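Local coordinates for protein S-adenosylmethionine:tRNA ribosyltransferase-isomerase (Thermotoga maritima, PDB 1VKY) that probably transfers and isomerises the ribose moiety of S-adenosylmethionine onto the 7-aminomethyl group of preQ1 in tRNA, giving epoxyqueuosine, at residues Ile256-Gly260 against Thr261-Arg265; Arg56-Ile59 against Glu60-Pro64; Tyr236-Pro239 against Lys240-Arg244. One frame throughout, in Å; residues are numbered along the deposited sequence.

Contact 1: Ile256-Gly260 against Thr261-Arg265; sequences IVAVG and TTTVR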
ATOM      1  N   ILE B 256      20.205   0.345 -22.220  1.00 25.97           N
ATOM      2  CA  ILE B 256      18.985   0.998 -21.750  1.00 23.68           C
ATOM      3  C   ILE B 256      18.251   0.037 -20.794  1.00 22.65           C
ATOM      4  O   ILE B 256      17.793  -1.055 -21.165  1.00 24.24           O
ATOM      5  CB  ILE B 256      18.101   1.397 -22.928  1.00 23.98           C
ATOM      6  CG1 ILE B 256      18.825   2.410 -23.816  1.00 27.04           C
ATOM      7  CG2 ILE B 256      16.747   1.972 -22.455  1.00 24.65           C
ATOM      8  CD1 ILE B 256      18.215   2.485 -25.182  1.00 29.88           C
ATOM      9  N   VAL B 257      18.226   0.435 -19.534  1.00 22.53           N
ATOM     10  CA  VAL B 257      17.661  -0.325 -18.482  1.00 21.66           C
ATOM     11  C   VAL B 257      16.349   0.334 -18.100  1.00 23.03           C
ATOM     12  O   VAL B 257      16.333   1.401 -17.488  1.00 24.20           O
ATOM     13  CB  VAL B 257      18.624  -0.414 -17.249  1.00 21.23           C
ATOM     14  CG1 VAL B 257      18.061  -1.378 -16.193  1.00 19.92           C
ATOM     15  CG2 VAL B 257      20.046  -0.872 -17.663  1.00 21.40           C
ATOM     16  N   ALA B 258      15.240  -0.324 -18.415  1.00 23.55           N
ATOM     17  CA  ALA B 258      13.937   0.214 -18.042  1.00 20.21           C
ATOM     18  C   ALA B 258      13.654  -0.118 -16.602  1.00 23.39           C
ATOM     19  O   ALA B 258      13.880  -1.234 -16.160  1.00 21.16           O
ATOM     20  CB  ALA B 258      12.848  -0.322 -18.929  1.00 21.61           C
ATOM     21  N   VAL B 259      13.127   0.863 -15.869  1.00 22.77           N
ATOM     22  CA  VAL B 259      12.694   0.617 -14.492  1.00 23.16           C
ATOM     23  C   VAL B 259      11.179   0.621 -14.471  1.00 23.04           C
ATOM     24  O   VAL B 259      10.560   1.695 -14.599  1.00 22.44           O
ATOM     25  CB  VAL B 259      13.257   1.666 -13.527  1.00 23.79           C
ATOM     26  CG1 VAL B 259      12.737   1.371 -12.103  1.00 28.70           C
ATOM     27  CG2 VAL B 259      14.775   1.652 -13.582  1.00 28.40           C
ATOM     28  N   GLY B 260      10.605  -0.578 -14.405  1.00 24.06           N
ATOM     29  CA  GLY B 260       9.143  -0.767 -14.389  1.00 24.37           C
ATOM     30  C   GLY B 260       8.527  -1.048 -15.740  1.00 26.24           C
ATOM     31  O   GLY B 260       9.029  -0.604 -16.748  1.00 22.93           O
ATOM     32  N   THR B 261       7.437  -1.811 -15.751  1.00 24.57           N
ATOM     33  CA  THR B 261       6.724  -2.227 -16.956  1.00 26.73           C
ATOM     34  C   THR B 261       6.061  -1.077 -17.683  1.00 26.82           C
ATOM     35  O   THR B 261       5.934  -1.103 -18.936  1.00 26.82           O
ATOM     36  CB  THR B 261       5.635  -3.263 -16.627  1.00 28.04           C
ATOM     37  OG1 THR B 261       4.775  -2.747 -15.604  1.00 26.84           O
ATOM     38  CG2 THR B 261       6.229  -4.529 -16.019  1.00 27.80           C
ATOM     39  N   THR B 262       5.692  -0.031 -16.946  1.00 24.25           N
ATOM     40  CA  THR B 262       5.176   1.192 -17.631  1.00 25.91           C
ATOM     41  C   THR B 262       6.245   1.790 -18.544  1.00 23.92           C
ATOM     42  O   THR B 262       5.984   2.117 -19.697  1.00 26.06           O
ATOM     43  CB  THR B 262       4.719   2.236 -16.627  1.00 26.63           C
ATOM     44  OG1 THR B 262       3.628   1.693 -15.881  1.00 32.91           O
ATOM     45  CG2 THR B 262       4.115   3.474 -17.338  1.00 31.01           C
ATOM     46  N   THR B 263       7.458   1.954 -18.028  1.00 24.56           N
ATOM     47  CA  THR B 263       8.562   2.409 -18.861  1.00 20.89           C
ATOM     48  C   THR B 263       8.742   1.535 -20.113  1.00 22.61           C
ATOM     49  O   THR B 263       8.932   2.047 -21.222  1.00 23.56           O
ATOM     50  CB  THR B 263       9.849   2.399 -18.041  1.00 23.52           C
ATOM     51  OG1 THR B 263       9.745   3.322 -16.944  1.00 25.02           O
ATOM     52  CG2 THR B 263      11.014   2.914 -18.875  1.00 24.12           C
ATOM     53  N   VAL B 264       8.702   0.215 -19.925  1.00 21.76           N
ATOM     54  CA  VAL B 264       8.835  -0.715 -21.080  1.00 22.28           C
ATOM     55  C   VAL B 264       7.802  -0.460 -22.134  1.00 21.75           C
ATOM     56  O   VAL B 264       8.134  -0.388 -23.291  1.00 22.37           O
ATOM     57  CB  VAL B 264       8.723  -2.172 -20.630  1.00 22.12           C
ATOM     58  CG1 VAL B 264       8.689  -3.125 -21.837  1.00 24.28           C
ATOM     59  CG2 VAL B 264       9.871  -2.527 -19.713  1.00 26.02           C
ATOM     60  N   ARG B 265       6.528  -0.362 -21.743  1.00 24.60           N
ATOM     61  CA  ARG B 265       5.458  -0.161 -22.722  1.00 24.52           C
ATOM     62  C   ARG B 265       5.624   1.143 -23.432  1.00 23.47           C
ATOM     63  O   ARG B 265       5.422   1.216 -24.635  1.00 23.69           O
ATOM     64  CB  ARG B 265       4.063  -0.252 -22.065  1.00 28.55           C
ATOM     65  CG  ARG B 265       3.779  -1.585 -21.346  1.00 34.78           C
ATOM     66  CD  ARG B 265       2.305  -1.738 -20.720  1.00 38.93           C
ATOM     67  NE  ARG B 265       1.631  -0.448 -20.799  1.00 55.42           N
ATOM     68  CZ  ARG B 265       1.382   0.376 -19.795  1.00 62.46           C
ATOM     69  NH1 ARG B 265       1.673   0.045 -18.544  1.00 65.12           N
ATOM     70  NH2 ARG B 265       0.813   1.559 -20.058  1.00 66.02           N
TER

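Contact 2: Arg56-Ile59 against Glu60-Pro64; sequences REII and EYLEP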
ATOM      1  N   ARG B  56      20.350  -3.096  -3.183  1.00 32.59           N
ATOM      2  CA  ARG B  56      21.464  -2.130  -3.271  1.00 34.03           C
ATOM      3  C   ARG B  56      22.652  -2.686  -4.059  1.00 30.84           C
ATOM      4  O   ARG B  56      23.465  -1.926  -4.573  1.00 30.43           O
ATOM      5  CB  ARG B  56      21.926  -1.698  -1.884  1.00 34.37           C
ATOM      6  CG  ARG B  56      22.433  -2.837  -1.007  1.00 38.80           C
ATOM      7  CD  ARG B  56      22.935  -2.395   0.378  1.00 44.38           C
ATOM      8  NE  ARG B  56      21.944  -1.566   1.061  1.00 51.41           N
ATOM      9  CZ  ARG B  56      21.168  -1.944   2.079  1.00 57.98           C
ATOM     10  NH1 ARG B  56      21.242  -3.175   2.609  1.00 55.79           N
ATOM     11  NH2 ARG B  56      20.298  -1.063   2.572  1.00 55.86           N
ATOM     12  N   GLU B  57      22.723  -4.011  -4.187  1.00 32.35           N
ATOM     13  CA  GLU B  57      23.749  -4.711  -5.016  1.00 30.79           C
ATOM     14  C   GLU B  57      23.505  -4.658  -6.540  1.00 32.10           C
ATOM     15  O   GLU B  57      24.286  -5.193  -7.341  1.00 29.77           O
ATOM     16  CB  GLU B  57      23.850  -6.159  -4.528  1.00 32.50           C
ATOM     17  CG  GLU B  57      24.393  -6.235  -3.112  1.00 31.99           C
ATOM     18  CD  GLU B  57      24.173  -7.574  -2.429  1.00 35.73           C
ATOM     19  OE1 GLU B  57      23.295  -8.364  -2.814  1.00 32.01           O
ATOM     20  OE2 GLU B  57      24.887  -7.834  -1.462  1.00 45.61           O
ATOM     21  N   ILE B  58      22.441  -3.962  -6.951  1.00 30.15           N
ATOM     22  CA  ILE B  58      22.181  -3.718  -8.374  1.00 29.60           C
ATOM     23  C   ILE B  58      23.335  -3.025  -9.032  1.00 28.58           C
ATOM     24  O   ILE B  58      23.608  -3.279 -10.192  1.00 24.23           O
ATOM     25  CB  ILE B  58      20.858  -2.904  -8.599  1.00 33.05           C
ATOM     26  CG1 ILE B  58      20.428  -2.962 -10.078  1.00 27.64           C
ATOM     27  CG2 ILE B  58      20.981  -1.448  -8.105  1.00 26.54           C
ATOM     28  CD1 ILE B  58      19.023  -2.524 -10.287  1.00 33.42           C
ATOM     29  N   ILE B  59      24.051  -2.190  -8.286  1.00 27.39           N
ATOM     30  CA  ILE B  59      25.202  -1.487  -8.837  1.00 28.18           C
ATOM     31  C   ILE B  59      26.299  -2.421  -9.416  1.00 26.56           C
ATOM     32  O   ILE B  59      27.006  -2.065 -10.345  1.00 29.86           O
ATOM     33  CB  ILE B  59      25.791  -0.584  -7.739  1.00 28.02           C
ATOM     34  CG1 ILE B  59      26.822   0.396  -8.315  1.00 32.74           C
ATOM     35  CG2 ILE B  59      26.365  -1.415  -6.593  1.00 31.97           C
ATOM     36  CD1 ILE B  59      27.070   1.574  -7.378  1.00 36.99           C
ATOM     37  N   GLU B  60      26.417  -3.621  -8.871  1.00 28.02           N
ATOM     38  CA  GLU B  60      27.408  -4.622  -9.343  1.00 27.63           C
ATOM     39  C   GLU B  60      27.097  -5.187 -10.752  1.00 27.92           C
ATOM     40  O   GLU B  60      27.880  -5.968 -11.297  1.00 26.40           O
ATOM     41  CB  GLU B  60      27.454  -5.784  -8.355  1.00 27.34           C
ATOM     42  CG  GLU B  60      27.867  -5.328  -6.971  1.00 33.26           C
ATOM     43  CD  GLU B  60      27.853  -6.454  -5.975  1.00 38.11           C
ATOM     44  OE1 GLU B  60      27.759  -7.611  -6.406  1.00 34.28           O
ATOM     45  OE2 GLU B  60      27.965  -6.206  -4.783  1.00 36.39           O
ATOM     46  N   TYR B  61      25.926  -4.820 -11.308  1.00 25.24           N
ATOM     47  CA  TYR B  61      25.490  -5.268 -12.615  1.00 25.36           C
ATOM     48  C   TYR B  61      25.499  -4.139 -13.628  1.00 26.54           C
ATOM     49  O   TYR B  61      25.225  -4.365 -14.781  1.00 28.04           O
ATOM     50  CB  TYR B  61      24.072  -5.863 -12.518  1.00 28.58           C
ATOM     51  CG  TYR B  61      24.061  -7.092 -11.658  1.00 26.59           C
ATOM     52  CD1 TYR B  61      23.759  -7.002 -10.316  1.00 28.63           C
ATOM     53  CD2 TYR B  61      24.463  -8.331 -12.173  1.00 24.58           C
ATOM     54  CE1 TYR B  61      23.770  -8.124  -9.494  1.00 26.45           C
ATOM     55  CE2 TYR B  61      24.498  -9.464 -11.368  1.00 24.96           C
ATOM     56  CZ  TYR B  61      24.146  -9.352 -10.014  1.00 24.57           C
ATOM     57  OH  TYR B  61      24.167 -10.457  -9.193  1.00 27.94           O
ATOM     58  N   LEU B  62      25.813  -2.929 -13.192  1.00 25.74           N
ATOM     59  CA  LEU B  62      25.705  -1.764 -14.037  1.00 25.78           C
ATOM     60  C   LEU B  62      27.080  -1.231 -14.271  1.00 25.84           C
ATOM     61  O   LEU B  62      27.921  -1.226 -13.394  1.00 26.82           O
ATOM     62  CB  LEU B  62      24.794  -0.679 -13.418  1.00 26.16           C
ATOM     63  CG  LEU B  62      23.326  -1.127 -13.191  1.00 26.31           C
ATOM     64  CD1 LEU B  62      22.514  -0.125 -12.355  1.00 31.34           C
ATOM     65  CD2 LEU B  62      22.641  -1.429 -14.496  1.00 35.81           C
ATOM     66  N   GLU B  63      27.296  -0.772 -15.481  1.00 28.37           N
ATOM     67  CA  GLU B  63      28.562  -0.213 -15.873  1.00 30.74           C
ATOM     68  C   GLU B  63      28.446   1.268 -16.234  1.00 30.59           C
ATOM     69  O   GLU B  63      27.359   1.767 -16.469  1.00 29.41           O
ATOM     70  CB  GLU B  63      29.136  -1.018 -17.015  1.00 32.27           C
ATOM     71  CG  GLU B  63      28.266  -1.174 -18.216  1.00 42.01           C
ATOM     72  CD  GLU B  63      28.794  -2.240 -19.150  1.00 45.64           C
ATOM     73  OE1 GLU B  63      28.605  -3.458 -18.855  1.00 49.54           O
ATOM     74  OE2 GLU B  63      29.402  -1.833 -20.152  1.00 44.01           O
ATOM     75  N   PRO B  64      29.565   1.978 -16.230  1.00 31.80           N
ATOM     76  CA  PRO B  64      29.577   3.380 -16.618  1.00 31.24           C
ATOM     77  C   PRO B  64      28.940   3.550 -18.004  1.00 29.58           C
ATOM     78  O   PRO B  64      29.174   2.751 -18.920  1.00 26.26           O
ATOM     79  CB  PRO B  64      31.080   3.721 -16.642  1.00 33.07           C
ATOM     80  CG  PRO B  64      31.719   2.749 -15.734  1.00 29.12           C
ATOM     81  CD  PRO B  64      30.914   1.504 -15.847  1.00 33.86           C
TER

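Contact 3: Tyr236-Pro239 against Lys240-Arg244; sequences YQVP and KETVR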
ATOM      1  N   TYR B 236       1.444   9.009 -22.460  1.00 30.27           N
ATOM      2  CA  TYR B 236       2.871   8.921 -22.173  1.00 26.87           C
ATOM      3  C   TYR B 236       3.542  10.134 -22.753  1.00 25.13           C
ATOM      4  O   TYR B 236       3.065  10.737 -23.726  1.00 25.91           O
ATOM      5  CB  TYR B 236       3.507   7.639 -22.747  1.00 27.57           C
ATOM      6  CG  TYR B 236       3.500   7.578 -24.249  1.00 20.17           C
ATOM      7  CD1 TYR B 236       4.466   8.277 -25.009  1.00 23.55           C
ATOM      8  CD2 TYR B 236       2.528   6.864 -24.933  1.00 24.90           C
ATOM      9  CE1 TYR B 236       4.462   8.214 -26.370  1.00 23.64           C
ATOM     10  CE2 TYR B 236       2.552   6.791 -26.306  1.00 26.65           C
ATOM     11  CZ  TYR B 236       3.506   7.455 -27.010  1.00 27.02           C
ATOM     12  OH  TYR B 236       3.470   7.424 -28.377  1.00 26.96           O
ATOM     13  N   GLN B 237       4.668  10.493 -22.165  1.00 23.45           N
ATOM     14  CA  GLN B 237       5.540  11.505 -22.755  1.00 22.31           C
ATOM     15  C   GLN B 237       6.981  11.040 -22.649  1.00 21.93           C
ATOM     16  O   GLN B 237       7.403  10.591 -21.597  1.00 23.25           O
ATOM     17  CB  GLN B 237       5.385  12.840 -21.997  1.00 23.02           C
ATOM     18  CG  GLN B 237       6.240  13.993 -22.572  1.00 27.61           C
ATOM     19  CD  GLN B 237       6.193  15.258 -21.740  1.00 24.00           C
ATOM     20  OE1 GLN B 237       5.710  15.233 -20.612  1.00 26.29           O
ATOM     21  NE2 GLN B 237       6.721  16.356 -22.289  1.00 26.28           N
ATOM     22  N   VAL B 238       7.716  11.153 -23.744  1.00 22.70           N
ATOM     23  CA  VAL B 238       9.149  10.930 -23.803  1.00 23.13           C
ATOM     24  C   VAL B 238       9.756  12.219 -24.298  1.00 23.36           C
ATOM     25  O   VAL B 238       9.722  12.546 -25.486  1.00 24.48           O
ATOM     26  CB  VAL B 238       9.554   9.784 -24.768  1.00 23.78           C
ATOM     27  CG1 VAL B 238      11.052   9.459 -24.614  1.00 23.75           C
ATOM     28  CG2 VAL B 238       8.745   8.537 -24.469  1.00 25.08           C
ATOM     29  N   PRO B 239      10.300  12.983 -23.371  1.00 23.84           N
ATOM     30  CA  PRO B 239      10.768  14.289 -23.691  1.00 24.22           C
ATOM     31  C   PRO B 239      12.089  14.289 -24.432  1.00 23.86           C
ATOM     32  O   PRO B 239      12.801  13.286 -24.495  1.00 24.00           O
ATOM     33  CB  PRO B 239      10.884  14.961 -22.299  1.00 24.18           C
ATOM     34  CG  PRO B 239      11.163  13.858 -21.360  1.00 27.60           C
ATOM     35  CD  PRO B 239      10.488  12.642 -21.940  1.00 24.83           C
ATOM     36  N   LYS B 240      12.418  15.447 -24.988  1.00 26.09           N
ATOM     37  CA  LYS B 240      13.573  15.613 -25.850  1.00 26.42           C
ATOM     38  C   LYS B 240      14.842  15.122 -25.204  1.00 26.17           C
ATOM     39  O   LYS B 240      15.633  14.497 -25.849  1.00 25.84           O
ATOM     40  CB  LYS B 240      13.760  17.083 -26.232  1.00 26.14           C
ATOM     41  CG  LYS B 240      12.720  17.646 -27.212  1.00 35.34           C
ATOM     42  CD  LYS B 240      13.098  19.018 -27.757  1.00 35.99           C
ATOM     43  CE  LYS B 240      12.471  19.304 -29.151  1.00 48.94           C
ATOM     44  NZ  LYS B 240      13.222  20.242 -30.087  1.00 41.27           N
ATOM     45  N   GLU B 241      15.045  15.421 -23.921  1.00 26.06           N
ATOM     46  CA  GLU B 241      16.293  15.057 -23.233  1.00 27.93           C
ATOM     47  C   GLU B 241      16.399  13.519 -23.096  1.00 27.89           C
ATOM     48  O   GLU B 241      17.472  12.926 -23.247  1.00 29.09           O
ATOM     49  CB  GLU B 241      16.402  15.764 -21.856  1.00 30.81           C
ATOM     50  CG  GLU B 241      15.186  15.683 -20.982  1.00 44.49           C
ATOM     51  CD  GLU B 241      14.116  16.800 -21.132  1.00 54.42           C
ATOM     52  OE1 GLU B 241      13.897  17.409 -22.232  1.00 41.42           O
ATOM     53  OE2 GLU B 241      13.432  17.025 -20.090  1.00 62.78           O
ATOM     54  N   THR B 242      15.266  12.870 -22.906  1.00 27.12           N
ATOM     55  CA  THR B 242      15.241  11.400 -22.866  1.00 24.63           C
ATOM     56  C   THR B 242      15.477  10.766 -24.219  1.00 23.01           C
ATOM     57  O   THR B 242      16.215   9.798 -24.338  1.00 24.84           O
ATOM     58  CB  THR B 242      13.902  10.928 -22.328  1.00 24.71           C
ATOM     59  OG1 THR B 242      13.739  11.430 -21.007  1.00 24.87           O
ATOM     60  CG2 THR B 242      13.873   9.367 -22.155  1.00 21.78           C
ATOM     61  N   VAL B 243      14.858  11.309 -25.267  1.00 25.77           N
ATOM     62  CA  VAL B 243      15.127  10.833 -26.609  1.00 23.51           C
ATOM     63  C   VAL B 243      16.621  10.923 -26.932  1.00 24.93           C
ATOM     64  O   VAL B 243      17.192  10.005 -27.525  1.00 25.69           O
ATOM     65  CB  VAL B 243      14.258  11.593 -27.684  1.00 25.90           C
ATOM     66  CG1 VAL B 243      14.669  11.209 -29.115  1.00 29.01           C
ATOM     67  CG2 VAL B 243      12.761  11.317 -27.481  1.00 23.56           C
ATOM     68  N   ARG B 244      17.254  12.046 -26.586  1.00 28.86           N
ATOM     69  CA  ARG B 244      18.692  12.219 -26.830  1.00 25.27           C
ATOM     70  C   ARG B 244      19.522  11.195 -26.092  1.00 25.33           C
ATOM     71  O   ARG B 244      20.429  10.599 -26.644  1.00 27.39           O
ATOM     72  CB  ARG B 244      19.144  13.614 -26.392  1.00 28.63           C
ATOM     73  CG  ARG B 244      20.580  13.895 -26.818  1.00 36.48           C
ATOM     74  CD  ARG B 244      21.390  14.869 -25.922  1.00 44.70           C
ATOM     75  NE  ARG B 244      20.554  15.733 -25.104  1.00 49.48           N
ATOM     76  CZ  ARG B 244      20.526  15.771 -23.758  1.00 57.85           C
ATOM     77  NH1 ARG B 244      21.313  14.990 -22.999  1.00 51.40           N
ATOM     78  NH2 ARG B 244      19.687  16.628 -23.166  1.00 61.06           N
TER

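Contact 1: Ile256-Gly260 against Thr261-Arg265
Thr263 reaches back to the end of strand 256-259 and takes hold of Val259, in a tight strand-to-helix turn with Gly260 as the N-cap of helix 261-270. Its hydroxyl gives a hydrogen bond to the backbone oxygen, OG1 to Val259 O at 3.0 Å, coming in from above the carbonyl plane, 46° out of it. The next carbonyl along is used by the helix itself: Val264 N donates to Gly260 O over 3.3 Å, and this is the first i to i+4 bond of the helix. Arg265 N to Thr261 O continues the series. Thr261 OG1 bonds to an unidentified bound molecule, which also makes a weak hydrogen bond with Thr262 N at the helix start. Gly260 sits at phi 95°, psi 149°; a side chain here would collide with Val259 O, which accounts for the glycine. Beside the polar bonds is a small apolar patch. In Thr263 the methyl stands anti to the backbone N while OG1 lies beside that N, so that OG1 reaches Val259 O and CG2 rests on Ala258 CB at 3.7 Å. Val264 CG2 meets the same methyl, Ala258 CB, at 3.8 Å.

Contact 2: Arg56-Ile59 against Glu60-Pro64
Ile58 and Leu62 meet on the buried side of a short 3-10 turn, which is held by three successive i to i+3 backbone bonds: Glu60 N to Glu57 O, Tyr61 N to Ile58 O and Leu62 N to Ile59 O. Ile58 has CG1 anti to its backbone N (chi1 -166°), and from there Ile58 CG1 is 4.2 Å from Leu62 CD1, a loose contact. Leu62 CG also lies 3.7 Å from Ile58 O. That carbonyl is near the edge of the Tyr61 ring, in its plane, with Tyr61 CD1 3.7 Å from Ile58 O; the phenol OH is bonded to Glu51 and Arg53. One turn apart, Glu57 and Glu60 lie side by side and point the same way. Each swings CG beside its backbone N and is extended beyond it, which brings Glu60 OE2 to 3.9 Å from Glu57 CG and sets the two carboxylate planes 43° apart. The OE2 atoms of Glu57 and Glu60 are 4.8 Å from each other, but Arg53 forms a salt bridge with each, Glu57 OE1 also accepting from Ile54 N. The shared guanidinium would be expected to offset the repulsion and keep both carboxylates ionised.

Contact 3: Tyr236-Pro239 against Lys240-Arg244
Val238 and Pro239, where strand 234-238 ends, carry the contact with the first turn of helix 240-252. The apolar part centres on Val238. Its CG1, anti to the backbone N (chi1 -171°), is 3.7 Å from Thr242 CG2 and 3.8 Å from Val243 CG2; both side chains cross that of Val238 at about a right angle. The proline ring makes further van der Waals contacts. Thr242 OG1 lies 3.6 Å from Pro239 CG, while the hydroxyl is bonded elsewhere, to Glu208 O in the neighbouring strand 205-213. Glu241, bent at chi2 (-89°), brings its carboxylate across the ring, OE1 3.9 Å from Pro239 CB. With a glycine in place of Pro239 the ring is gone, and this would probably open a gap beside Thr242 and Glu241 and set the backbone free to turn at the helix start. Lys240 NZ forms a salt bridge with Glu134. Among backbone bonds, Val243 N donates to Pro239 O over 3.0 Å, the first i to i+4 bond of the helix. The arrangement is that of a helix N-terminus with proline at the N-cap, joining a strand of the mixed sheet directly to the helix that follows.

In the fold
Along the chain the order is contact 2, contact 3, contact 1. Contacts 1 and 3 are both strand-to-helix junctions on the mixed sheet: helix 240-252, begun in contact 3, leads into strand 256-259 of contact 1, and two strands, 67-75 and 205-213, separate 256-259 from 234-238. Their centres are about 14 Å apart without touching, but Thr266, further along helix 261-270, touches Val238. Contact 2 lies between strand 49-54, at one edge of that sheet, and strand 67-75. Its centre is about 17 Å from that of contact 1, which it meets through Leu62 CD2 and Val257 CG2, 4.1 Å apart, and about 24 Å from that of contact 3. So all three are turns at the ends of, or between, strands of one sheet.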